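Local atomic coordinates of glycosylation Associate Protein 2 (Streptococcus agalactiae serotype V, PDB entry 6OYC), a protein that probably supports the glycosylation and export of a serine-rich repeat adhesin through the accessory Sec system. Residues N155-L160 with F189-I194; E342-I347 with T378-K383; Y438-I443 with F468-Q473. One frame throughout, in Å; residues are numbered along the deposited sequence.

Interaction 1 (N155-L160 with F189-I194)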
loop_
_atom_site.group_PDB
_atom_site.type_symbol
_atom_site.label_atom_id
_atom_site.label_comp_id
_atom_site.label_asym_id
_atom_site.label_seq_id
_atom_site.Cartn_x
_atom_site.Cartn_y
_atom_site.Cartn_z
ATOM N N ASN B 155 -18.997 7.840 9.858
ATOM C CA ASN B 155 -17.962 7.581 10.838
ATOM C C ASN B 155 -16.615 8.169 10.472
ATOM O O ASN B 155 -15.712 8.140 11.309
ATOM C CB ASN B 155 -17.802 6.080 11.061
ATOM C CG ASN B 155 -17.575 5.749 12.504
ATOM O OD1 ASN B 155 -18.260 6.283 13.379
ATOM N ND2 ASN B 155 -16.604 4.891 12.775
ATOM N N ASN B 156 -16.444 8.712 9.276
ATOM C CA ASN B 156 -15.095 9.040 8.844
ATOM C C ASN B 156 -14.887 10.477 8.375
ATOM O O ASN B 156 -13.760 10.824 7.993
ATOM C CB ASN B 156 -14.663 8.067 7.742
ATOM C CG ASN B 156 -14.707 6.609 8.213
ATOM O OD1 ASN B 156 -15.680 5.886 7.944
ATOM N ND2 ASN B 156 -13.664 6.182 8.942
ATOM N N TYR B 157 -15.916 11.322 8.402
ATOM C CA TYR B 157 -15.761 12.704 7.968
ATOM C C TYR B 157 -16.444 13.663 8.934
ATOM O O TYR B 157 -17.574 13.422 9.378
ATOM C CB TYR B 157 -16.285 12.882 6.545
ATOM C CG TYR B 157 -15.433 12.090 5.591
ATOM C CD1 TYR B 157 -15.733 10.763 5.292
ATOM C CD2 TYR B 157 -14.285 12.648 5.036
ATOM C CE1 TYR B 157 -14.924 10.030 4.434
ATOM C CE2 TYR B 157 -13.474 11.921 4.181
ATOM C CZ TYR B 157 -13.795 10.613 3.884
ATOM O OH TYR B 157 -12.987 9.882 3.034
ATOM N N LEU B 158 -15.722 14.732 9.271
ATOM C CA LEU B 158 -16.212 15.810 10.109
ATOM C C LEU B 158 -16.198 17.095 9.296
ATOM O O LEU B 158 -15.206 17.411 8.623
ATOM C CB LEU B 158 -15.369 15.972 11.376
ATOM C CG LEU B 158 -15.540 17.276 12.153
ATOM C CD1 LEU B 158 -16.986 17.500 12.583
ATOM C CD2 LEU B 158 -14.602 17.292 13.373
ATOM N N GLU B 159 -17.302 17.826 9.365
ATOM C CA GLU B 159 -17.538 19.012 8.561
ATOM C C GLU B 159 -17.763 20.186 9.505
ATOM O O GLU B 159 -18.672 20.146 10.343
ATOM C CB GLU B 159 -18.748 18.790 7.655
ATOM C CG GLU B 159 -18.855 19.708 6.472
ATOM C CD GLU B 159 -20.038 19.350 5.599
ATOM O OE1 GLU B 159 -20.768 18.390 5.952
ATOM O OE2 GLU B 159 -20.236 20.031 4.571
ATOM N N LEU B 160 -16.935 21.218 9.370
ATOM C CA LEU B 160 -17.032 22.433 10.159
ATOM C C LEU B 160 -17.251 23.604 9.224
ATOM O O LEU B 160 -16.540 23.742 8.224
ATOM C CB LEU B 160 -15.770 22.657 10.986
ATOM C CG LEU B 160 -15.464 21.449 11.867
ATOM C CD1 LEU B 160 -13.970 21.262 12.093
ATOM C CD2 LEU B 160 -16.204 21.610 13.182
ATOM N N PHE B 189 -0.539 11.813 7.171
ATOM C CA PHE B 189 -1.304 12.382 6.062
ATOM C C PHE B 189 -2.749 12.605 6.486
ATOM O O PHE B 189 -3.434 11.668 6.907
ATOM C CB PHE B 189 -1.261 11.485 4.816
ATOM C CG PHE B 189 -2.132 11.985 3.718
ATOM C CD1 PHE B 189 -1.868 13.211 3.123
ATOM C CD2 PHE B 189 -3.241 11.265 3.309
ATOM C CE1 PHE B 189 -2.678 13.709 2.131
ATOM C CE2 PHE B 189 -4.057 11.757 2.312
ATOM C CZ PHE B 189 -3.776 12.983 1.725
ATOM N N LEU B 190 -3.222 13.832 6.344
ATOM C CA LEU B 190 -4.564 14.216 6.769
ATOM C C LEU B 190 -5.452 14.363 5.534
ATOM O O LEU B 190 -5.252 15.273 4.726
ATOM C CB LEU B 190 -4.512 15.520 7.556
ATOM C CG LEU B 190 -5.835 16.171 7.910
ATOM C CD1 LEU B 190 -6.482 15.318 8.974
ATOM C CD2 LEU B 190 -5.636 17.628 8.402
ATOM N N GLU B 191 -6.423 13.472 5.387
ATOM C CA GLU B 191 -7.482 13.665 4.406
ATOM C C GLU B 191 -8.311 14.871 4.786
ATOM O O GLU B 191 -8.900 14.903 5.871
ATOM C CB GLU B 191 -8.397 12.456 4.365
ATOM C CG GLU B 191 -7.935 11.355 3.531
ATOM C CD GLU B 191 -8.972 10.266 3.491
ATOM O OE1 GLU B 191 -8.580 9.109 3.789
ATOM O OE2 GLU B 191 -10.158 10.584 3.173
ATOM N N HIS B 192 -8.414 15.839 3.889
ATOM C CA HIS B 192 -9.332 16.934 4.153
ATOM C C HIS B 192 -9.651 17.624 2.847
ATOM O O HIS B 192 -9.018 17.378 1.823
ATOM C CB HIS B 192 -8.739 17.937 5.121
ATOM C CG HIS B 192 -7.588 18.671 4.533
ATOM N ND1 HIS B 192 -6.405 18.040 4.212
ATOM C CD2 HIS B 192 -7.447 19.965 4.156
ATOM C CE1 HIS B 192 -5.573 18.920 3.683
ATOM N NE2 HIS B 192 -6.185 20.090 3.629
ATOM N N ILE B 193 -10.623 18.524 2.924
ATOM C CA ILE B 193 -11.050 19.366 1.820
ATOM C C ILE B 193 -11.468 20.715 2.389
ATOM O O ILE B 193 -12.148 20.776 3.415
ATOM C CB ILE B 193 -12.210 18.718 1.048
ATOM C CG1 ILE B 193 -11.677 17.669 0.085
ATOM C CG2 ILE B 193 -12.981 19.771 0.289
ATOM C CD1 ILE B 193 -12.725 16.656 -0.264
ATOM N N ILE B 194 -11.070 21.789 1.705
ATOM C CA ILE B 194 -11.410 23.162 2.056
ATOM C C ILE B 194 -12.365 23.714 1.014
ATOM O O ILE B 194 -12.190 23.466 -0.180
ATOM C CB ILE B 194 -10.164 24.070 2.103
ATOM C CG1 ILE B 194 -9.081 23.496 3.004
ATOM C CG2 ILE B 194 -10.564 25.457 2.544
ATOM C CD1 ILE B 194 -9.587 23.148 4.340
#

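Interaction 2 (E342-I347 with T378-K383)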
loop_
_atom_site.group_PDB
_atom_site.type_symbol
_atom_site.label_atom_id
_atom_site.label_comp_id
_atom_site.label_asym_id
_atom_site.label_seq_id
_atom_site.Cartn_x
_atom_site.Cartn_y
_atom_site.Cartn_z
ATOM N N GLU B 342 -11.214 9.503 -11.379
ATOM C CA GLU B 342 -9.769 9.618 -11.281
ATOM C C GLU B 342 -9.200 8.479 -10.453
ATOM O O GLU B 342 -8.241 7.813 -10.864
ATOM C CB GLU B 342 -9.392 10.953 -10.666
ATOM C CG GLU B 342 -7.913 11.100 -10.476
ATOM C CD GLU B 342 -7.556 12.346 -9.718
ATOM O OE1 GLU B 342 -8.476 13.033 -9.246
ATOM O OE2 GLU B 342 -6.354 12.636 -9.593
ATOM N N TYR B 343 -9.812 8.214 -9.292
ATOM C CA TYR B 343 -9.312 7.159 -8.417
ATOM C C TYR B 343 -9.324 5.815 -9.137
ATOM O O TYR B 343 -8.300 5.129 -9.214
ATOM C CB TYR B 343 -10.151 7.117 -7.135
ATOM C CG TYR B 343 -9.678 6.145 -6.076
ATOM C CD1 TYR B 343 -10.143 4.831 -6.049
ATOM C CD2 TYR B 343 -8.798 6.551 -5.070
ATOM C CE1 TYR B 343 -9.727 3.938 -5.062
ATOM C CE2 TYR B 343 -8.367 5.663 -4.088
ATOM C CZ TYR B 343 -8.840 4.370 -4.087
ATOM O OH TYR B 343 -8.427 3.506 -3.112
ATOM N N GLU B 344 -10.469 5.454 -9.724
ATOM C CA GLU B 344 -10.611 4.128 -10.314
ATOM C C GLU B 344 -9.790 3.987 -11.591
ATOM O O GLU B 344 -9.152 2.950 -11.815
ATOM C CB GLU B 344 -12.079 3.842 -10.575
ATOM C CG GLU B 344 -12.912 3.886 -9.321
ATOM C CD GLU B 344 -14.369 3.653 -9.607
ATOM O OE1 GLU B 344 -14.727 3.557 -10.794
ATOM O OE2 GLU B 344 -15.166 3.580 -8.656
ATOM N N GLN B 345 -9.769 5.021 -12.432
ATOM C CA GLN B 345 -8.924 4.944 -13.618
ATOM C C GLN B 345 -7.447 4.864 -13.242
ATOM O O GLN B 345 -6.640 4.298 -13.995
ATOM C CB GLN B 345 -9.180 6.142 -14.535
ATOM C CG GLN B 345 -8.342 6.149 -15.805
ATOM C CD GLN B 345 -8.651 4.958 -16.697
ATOM O OE1 GLN B 345 -9.797 4.750 -17.093
ATOM N NE2 GLN B 345 -7.632 4.163 -17.004
ATOM N N LYS B 346 -7.065 5.412 -12.085
ATOM C CA LYS B 346 -5.670 5.288 -11.694
ATOM C C LYS B 346 -5.332 3.859 -11.310
ATOM O O LYS B 346 -4.202 3.411 -11.541
ATOM C CB LYS B 346 -5.354 6.252 -10.556
ATOM C CG LYS B 346 -5.121 7.627 -11.095
ATOM C CD LYS B 346 -4.737 8.607 -10.056
ATOM C CE LYS B 346 -4.266 9.863 -10.729
ATOM N NZ LYS B 346 -3.957 10.896 -9.746
ATOM N N ILE B 347 -6.288 3.124 -10.736
ATOM C CA ILE B 347 -6.041 1.715 -10.448
ATOM C C ILE B 347 -5.824 0.949 -11.748
ATOM O O ILE B 347 -4.897 0.137 -11.865
ATOM C CB ILE B 347 -7.194 1.127 -9.613
ATOM C CG1 ILE B 347 -7.305 1.878 -8.276
ATOM C CG2 ILE B 347 -7.001 -0.379 -9.403
ATOM C CD1 ILE B 347 -8.412 1.388 -7.368
ATOM N N THR B 378 -12.654 -7.918 -9.698
ATOM C CA THR B 378 -13.675 -8.058 -10.736
ATOM C C THR B 378 -14.097 -6.709 -11.320
ATOM O O THR B 378 -14.218 -6.574 -12.543
ATOM C CB THR B 378 -14.889 -8.807 -10.171
ATOM O OG1 THR B 378 -14.456 -10.015 -9.524
ATOM C CG2 THR B 378 -15.852 -9.164 -11.277
ATOM N N TYR B 379 -14.316 -5.697 -10.473
ATOM C CA TYR B 379 -14.762 -4.394 -10.970
ATOM C C TYR B 379 -13.746 -3.788 -11.928
ATOM O O TYR B 379 -14.119 -3.234 -12.973
ATOM C CB TYR B 379 -15.029 -3.442 -9.795
ATOM C CG TYR B 379 -15.501 -2.042 -10.168
ATOM C CD1 TYR B 379 -14.587 -1.028 -10.433
ATOM C CD2 TYR B 379 -16.857 -1.732 -10.239
ATOM C CE1 TYR B 379 -15.013 0.254 -10.775
ATOM C CE2 TYR B 379 -17.289 -0.448 -10.573
ATOM C CZ TYR B 379 -16.361 0.537 -10.835
ATOM O OH TYR B 379 -16.764 1.822 -11.158
ATOM N N HIS B 380 -12.459 -3.865 -11.585
ATOM C CA HIS B 380 -11.446 -3.296 -12.469
ATOM C C HIS B 380 -11.062 -4.273 -13.580
ATOM O O HIS B 380 -10.618 -3.841 -14.651
ATOM C CB HIS B 380 -10.222 -2.857 -11.649
ATOM C CG HIS B 380 -10.509 -1.729 -10.698
ATOM N ND1 HIS B 380 -10.702 -0.430 -11.119
ATOM C CD2 HIS B 380 -10.666 -1.711 -9.350
ATOM C CE1 HIS B 380 -10.955 0.342 -10.075
ATOM N NE2 HIS B 380 -10.942 -0.410 -8.989
ATOM N N GLY B 381 -11.237 -5.582 -13.343
ATOM C CA GLY B 381 -11.037 -6.567 -14.399
ATOM C C GLY B 381 -11.830 -6.252 -15.652
ATOM O O GLY B 381 -11.331 -6.406 -16.769
ATOM N N ALA B 382 -13.061 -5.764 -15.476
ATOM C CA ALA B 382 -13.883 -5.305 -16.593
ATOM C C ALA B 382 -13.147 -4.347 -17.528
ATOM O O ALA B 382 -13.437 -4.309 -18.727
ATOM C CB ALA B 382 -15.152 -4.641 -16.043
ATOM N N LYS B 383 -12.204 -3.567 -17.014
ATOM C CA LYS B 383 -11.452 -2.650 -17.855
ATOM C C LYS B 383 -10.142 -3.237 -18.339
ATOM O O LYS B 383 -9.439 -2.589 -19.126
ATOM C CB LYS B 383 -11.168 -1.347 -17.110
ATOM C CG LYS B 383 -12.305 -0.354 -17.164
ATOM C CD LYS B 383 -13.357 -0.723 -16.133
ATOM C CE LYS B 383 -14.016 0.496 -15.508
ATOM N NZ LYS B 383 -14.768 0.069 -14.284
#

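Interaction 3 (Y438-I443 with F468-Q473)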
loop_
_atom_site.group_PDB
_atom_site.type_symbol
_atom_site.label_atom_id
_atom_site.label_comp_id
_atom_site.label_asym_id
_atom_site.label_seq_id
_atom_site.Cartn_x
_atom_site.Cartn_y
_atom_site.Cartn_z
ATOM N N TYR B 438 -23.896 0.203 -9.617
ATOM C CA TYR B 438 -22.566 0.735 -9.894
ATOM C C TYR B 438 -21.585 -0.368 -10.261
ATOM O O TYR B 438 -20.782 -0.220 -11.192
ATOM C CB TYR B 438 -22.075 1.493 -8.665
ATOM C CG TYR B 438 -20.831 2.311 -8.875
ATOM C CD1 TYR B 438 -20.890 3.547 -9.502
ATOM C CD2 TYR B 438 -19.604 1.863 -8.416
ATOM C CE1 TYR B 438 -19.754 4.316 -9.672
ATOM C CE2 TYR B 438 -18.460 2.625 -8.587
ATOM C CZ TYR B 438 -18.546 3.850 -9.212
ATOM O OH TYR B 438 -17.421 4.609 -9.386
ATOM N N PHE B 439 -21.632 -1.484 -9.537
ATOM C CA PHE B 439 -20.752 -2.601 -9.857
ATOM C C PHE B 439 -21.068 -3.192 -11.233
ATOM O O PHE B 439 -20.167 -3.367 -12.067
ATOM C CB PHE B 439 -20.851 -3.674 -8.769
ATOM C CG PHE B 439 -20.053 -4.912 -9.076
ATOM C CD1 PHE B 439 -18.704 -4.981 -8.752
ATOM C CD2 PHE B 439 -20.645 -5.999 -9.712
ATOM C CE1 PHE B 439 -17.967 -6.113 -9.046
ATOM C CE2 PHE B 439 -19.913 -7.131 -10.006
ATOM C CZ PHE B 439 -18.577 -7.193 -9.678
ATOM N N TRP B 440 -22.344 -3.506 -11.495
ATOM C CA TRP B 440 -22.676 -4.241 -12.718
ATOM C C TRP B 440 -22.538 -3.395 -13.976
ATOM O O TRP B 440 -22.327 -3.961 -15.051
ATOM C CB TRP B 440 -24.078 -4.829 -12.611
ATOM C CG TRP B 440 -24.141 -5.760 -11.497
ATOM C CD1 TRP B 440 -24.708 -5.533 -10.289
ATOM C CD2 TRP B 440 -23.550 -7.064 -11.434
ATOM N NE1 TRP B 440 -24.527 -6.625 -9.473
ATOM C CE2 TRP B 440 -23.820 -7.579 -10.155
ATOM C CE3 TRP B 440 -22.833 -7.851 -12.336
ATOM C CZ2 TRP B 440 -23.399 -8.846 -9.756
ATOM C CZ3 TRP B 440 -22.417 -9.111 -11.933
ATOM C CH2 TRP B 440 -22.697 -9.593 -10.660
ATOM N N LYS B 441 -22.617 -2.064 -13.861
ATOM C CA LYS B 441 -22.419 -1.227 -15.035
ATOM C C LYS B 441 -20.990 -1.356 -15.552
ATOM O O LYS B 441 -20.752 -1.329 -16.762
ATOM C CB LYS B 441 -22.767 0.232 -14.725
ATOM C CG LYS B 441 -21.976 1.259 -15.540
ATOM C CD LYS B 441 -22.056 2.660 -14.942
ATOM C CE LYS B 441 -21.213 3.644 -15.733
ATOM N NZ LYS B 441 -21.994 4.333 -16.803
ATOM N N SER B 442 -20.027 -1.491 -14.648
ATOM C CA SER B 442 -18.662 -1.775 -15.074
ATOM C C SER B 442 -18.585 -3.133 -15.763
ATOM O O SER B 442 -17.911 -3.290 -16.785
ATOM C CB SER B 442 -17.728 -1.726 -13.860
ATOM O OG SER B 442 -16.388 -1.995 -14.221
ATOM N N ILE B 443 -19.276 -4.123 -15.202
ATOM C CA ILE B 443 -19.306 -5.462 -15.783
ATOM C C ILE B 443 -19.931 -5.424 -17.174
ATOM O O ILE B 443 -19.285 -5.770 -18.169
ATOM C CB ILE B 443 -20.065 -6.426 -14.855
ATOM C CG1 ILE B 443 -19.340 -6.546 -13.509
ATOM C CG2 ILE B 443 -20.240 -7.773 -15.523
ATOM C CD1 ILE B 443 -17.846 -6.715 -13.630
ATOM N N PHE B 468 -22.393 -15.153 -6.482
ATOM C CA PHE B 468 -22.068 -16.120 -7.528
ATOM C C PHE B 468 -23.167 -16.188 -8.582
ATOM O O PHE B 468 -22.898 -16.053 -9.781
ATOM C CB PHE B 468 -21.823 -17.503 -6.922
ATOM C CG PHE B 468 -21.525 -18.561 -7.951
ATOM C CD1 PHE B 468 -20.805 -18.255 -9.099
ATOM C CD2 PHE B 468 -21.986 -19.855 -7.788
ATOM C CE1 PHE B 468 -20.542 -19.230 -10.053
ATOM C CE2 PHE B 468 -21.716 -20.835 -8.740
ATOM C CZ PHE B 468 -20.992 -20.516 -9.873
ATOM N N SER B 469 -24.415 -16.392 -8.149
ATOM C CA SER B 469 -25.530 -16.517 -9.087
ATOM C C SER B 469 -25.603 -15.322 -10.026
ATOM O O SER B 469 -25.667 -15.485 -11.248
ATOM C CB SER B 469 -26.849 -16.672 -8.329
ATOM O OG SER B 469 -26.671 -17.443 -7.159
ATOM N N ASP B 470 -25.584 -14.107 -9.465
ATOM C CA ASP B 470 -25.652 -12.903 -10.289
ATOM C C ASP B 470 -24.602 -12.898 -11.377
ATOM O O ASP B 470 -24.847 -12.396 -12.479
ATOM C CB ASP B 470 -25.457 -11.664 -9.431
ATOM C CG ASP B 470 -26.623 -11.390 -8.568
ATOM O OD1 ASP B 470 -27.714 -11.904 -8.883
ATOM O OD2 ASP B 470 -26.460 -10.677 -7.560
ATOM N N LEU B 471 -23.425 -13.446 -11.081
ATOM C CA LEU B 471 -22.328 -13.401 -12.035
ATOM C C LEU B 471 -22.593 -14.310 -13.236
ATOM O O LEU B 471 -22.320 -13.928 -14.382
ATOM C CB LEU B 471 -21.022 -13.779 -11.333
ATOM C CG LEU B 471 -19.775 -13.595 -12.192
ATOM C CD1 LEU B 471 -19.757 -12.188 -12.770
ATOM C CD2 LEU B 471 -18.531 -13.880 -11.377
ATOM N N LEU B 472 -23.129 -15.510 -12.996
ATOM C CA LEU B 472 -23.469 -16.398 -14.100
ATOM C C LEU B 472 -24.510 -15.767 -15.011
ATOM O O LEU B 472 -24.395 -15.838 -16.241
ATOM C CB LEU B 472 -23.977 -17.732 -13.563
ATOM C CG LEU B 472 -23.002 -18.470 -12.653
ATOM C CD1 LEU B 472 -23.745 -19.163 -11.539
ATOM C CD2 LEU B 472 -22.201 -19.470 -13.452
ATOM N N GLN B 473 -25.525 -15.128 -14.422
ATOM C CA GLN B 473 -26.590 -14.522 -15.211
ATOM C C GLN B 473 -26.045 -13.565 -16.264
ATOM O O GLN B 473 -26.658 -13.398 -17.325
ATOM C CB GLN B 473 -27.575 -13.802 -14.288
ATOM C CG GLN B 473 -28.318 -14.734 -13.337
ATOM C CD GLN B 473 -29.411 -14.030 -12.524
ATOM O OE1 GLN B 473 -30.177 -13.215 -13.052
ATOM N NE2 GLN B 473 -29.485 -14.352 -11.230
#

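Interaction 1 (N155-L160 with F189-I194)
Tyr-157 and Glu-191 meet by a single polar contact: the phenol OH of Tyr-157 donates a hydrogen bond of 2.9 Å to OE2 of Glu-191. The acceptor uses its syn lone pair, the one on the side of OE1, and the ring and the carboxylate are turned 54° against each other. Glu-191 reaches across because its chain runs extended beyond CG. Two histidines extend the polar chain at both ends, since the same Tyr-157 hydroxyl is also bonded to NE2 of His-282, while OE1 of Glu-191 is bonded to NE2 of His-258. Both carboxylate oxygens are thereby gripped, which should limit rotation of the group.

Apolar cover for the tyrosine comes from Leu-331, in a loop. On the strand itself, the imidazole of His-192 folds back to the backbone, with ND1 bonding to O of Leu-190 at 3.0 Å.

Backbone pairing runs through a third partner. The CA atoms of Tyr-157 and His-192 stay 8.6 Å apart, and strand 251-262 pairs with both strands, through Leu-254 to Leu-158 and through Gly-255 to Glu-191. The contact thus spans next-but-one strands of an antiparallel sheet, where the beta-rich part meets the hydrolase-like part.

Interaction 2 (E342-I347 with T378-K383)
Between residues 342-347 and 378-383 the helical backbones come nearest at Ile-347 and His-380, their CA atoms 7.6 Å apart. The imidazole of His-380 lies between two side chains. Over the centre of one face sits CG2 of Ile-347, 3.8 Å from the ring centroid and only 5° off the ring normal, a CH-pi contact; over the opposite face lies CD1 of the preceding Tyr-379. The longer branch of Ile-347, extended, lies over the same face as CG2, with CD1 3.5 Å from NE2 of His-380. At the ring edge, in its plane, CB of Glu-344 stands 3.7 Å from CE1 of His-380. NE2 of His-380 is in turn hydrogen-bonded to O of Tyr-337, so the ring is fixed by packing on its faces and by a bond at its rim.

The setting is that of an alpha/beta-hydrolase fold: helix 341-358 connects two parallel strands of the central sheet, and helix 372-381 follows a GxSxG pattern consistent with a nucleophile elbow.

Beside the imidazole, Tyr-379 supplies the polar half of the contact. Its CG is anti to the backbone N (chi1 180°), which sends the ring toward Glu-344, and its OH donates to OE1 of Glu-344 at 2.7 Å. The donor comes from the syn side, 32° out of the carboxylate plane, and the tyrosine ring stands steeply to that plane. OE2 of Glu-344 has its own partners, Tyr-438 OH and the backbone N of Gly-339. This buried carboxylate is therefore ringed by polar groups that would probably stabilise its ionised form. NZ of Lys-383 stops 4.9 Å from OE1 of Glu-344 and bonds instead to OG of Ser-442.

Interaction 3 (Y438-I443 with F468-Q473)
Trp-440 reaches out from helix 429-444 and brings the CZ2, CH2 and CZ3 atoms of its six-membered ring to Asp-470 and Leu-471 of helix 467-473. In the alpha/beta-hydrolase fold these are neighbouring helices that pack beside the central parallel strands, and here the CA atoms of Trp-440 and Leu-471 are still 9.2 Å apart. The indole bridges that gap. With CG anti to the carbonyl carbon and beside the backbone N (chi1 -61°), its benzo end is carried to the second helix.

Asp-470 approaches first. Its CB lies 3.5 Å from CZ2 of Trp-440, and its carboxylate stands almost perpendicular to the indole, the planes 87° apart. One step along the helix, the same ring comes near the backbone, with CH2 of Trp-440 at 3.9 Å from N of Leu-471. The leucine side chain also lies across the indole at about a right angle, its CD1 being 4.2 Å from CZ3 of Trp-440 in a modest apolar touch. Between these two segments the contact is thus one of van der Waals packing.

Within its own helix the indole is backed by Phe-439, whose CD2 sits 3.5 Å above the plane, over the centre of one face. Tyr-474 also meets it with its ring nearly parallel. Polar restraint comes from a shared neighbour, Asn-397, which ties both side chains together: its OD1 bonds to NE1 of Trp-440, and its ND2 bonds to OD2 of Asp-470, an oxygen that is also hydrogen-bonded to OG1 of Thr-466.

How the interactions relate
The three contacts follow one another along the chain, each closing before the next opens. Interaction 1 belongs to an antiparallel beta sheet, whereas interactions 2 and 3 join helices that accompany the mixed sheet of the hydrolase-like part. The centre of interaction 1 is about 25 Å from that of interaction 2 and about 33 Å from that of interaction 3. Interactions 2 and 3, with centres about 15 Å apart, touch directly, because helix 429-444 packs on helix 372-381 and also meets helix 341-358; CB of Ala-382 lies 3.2 Å from O of Ser-442. Four helices are thus connected beside the strands, while His-282 and Leu-331 join interaction 1 to the hydrolase-like part.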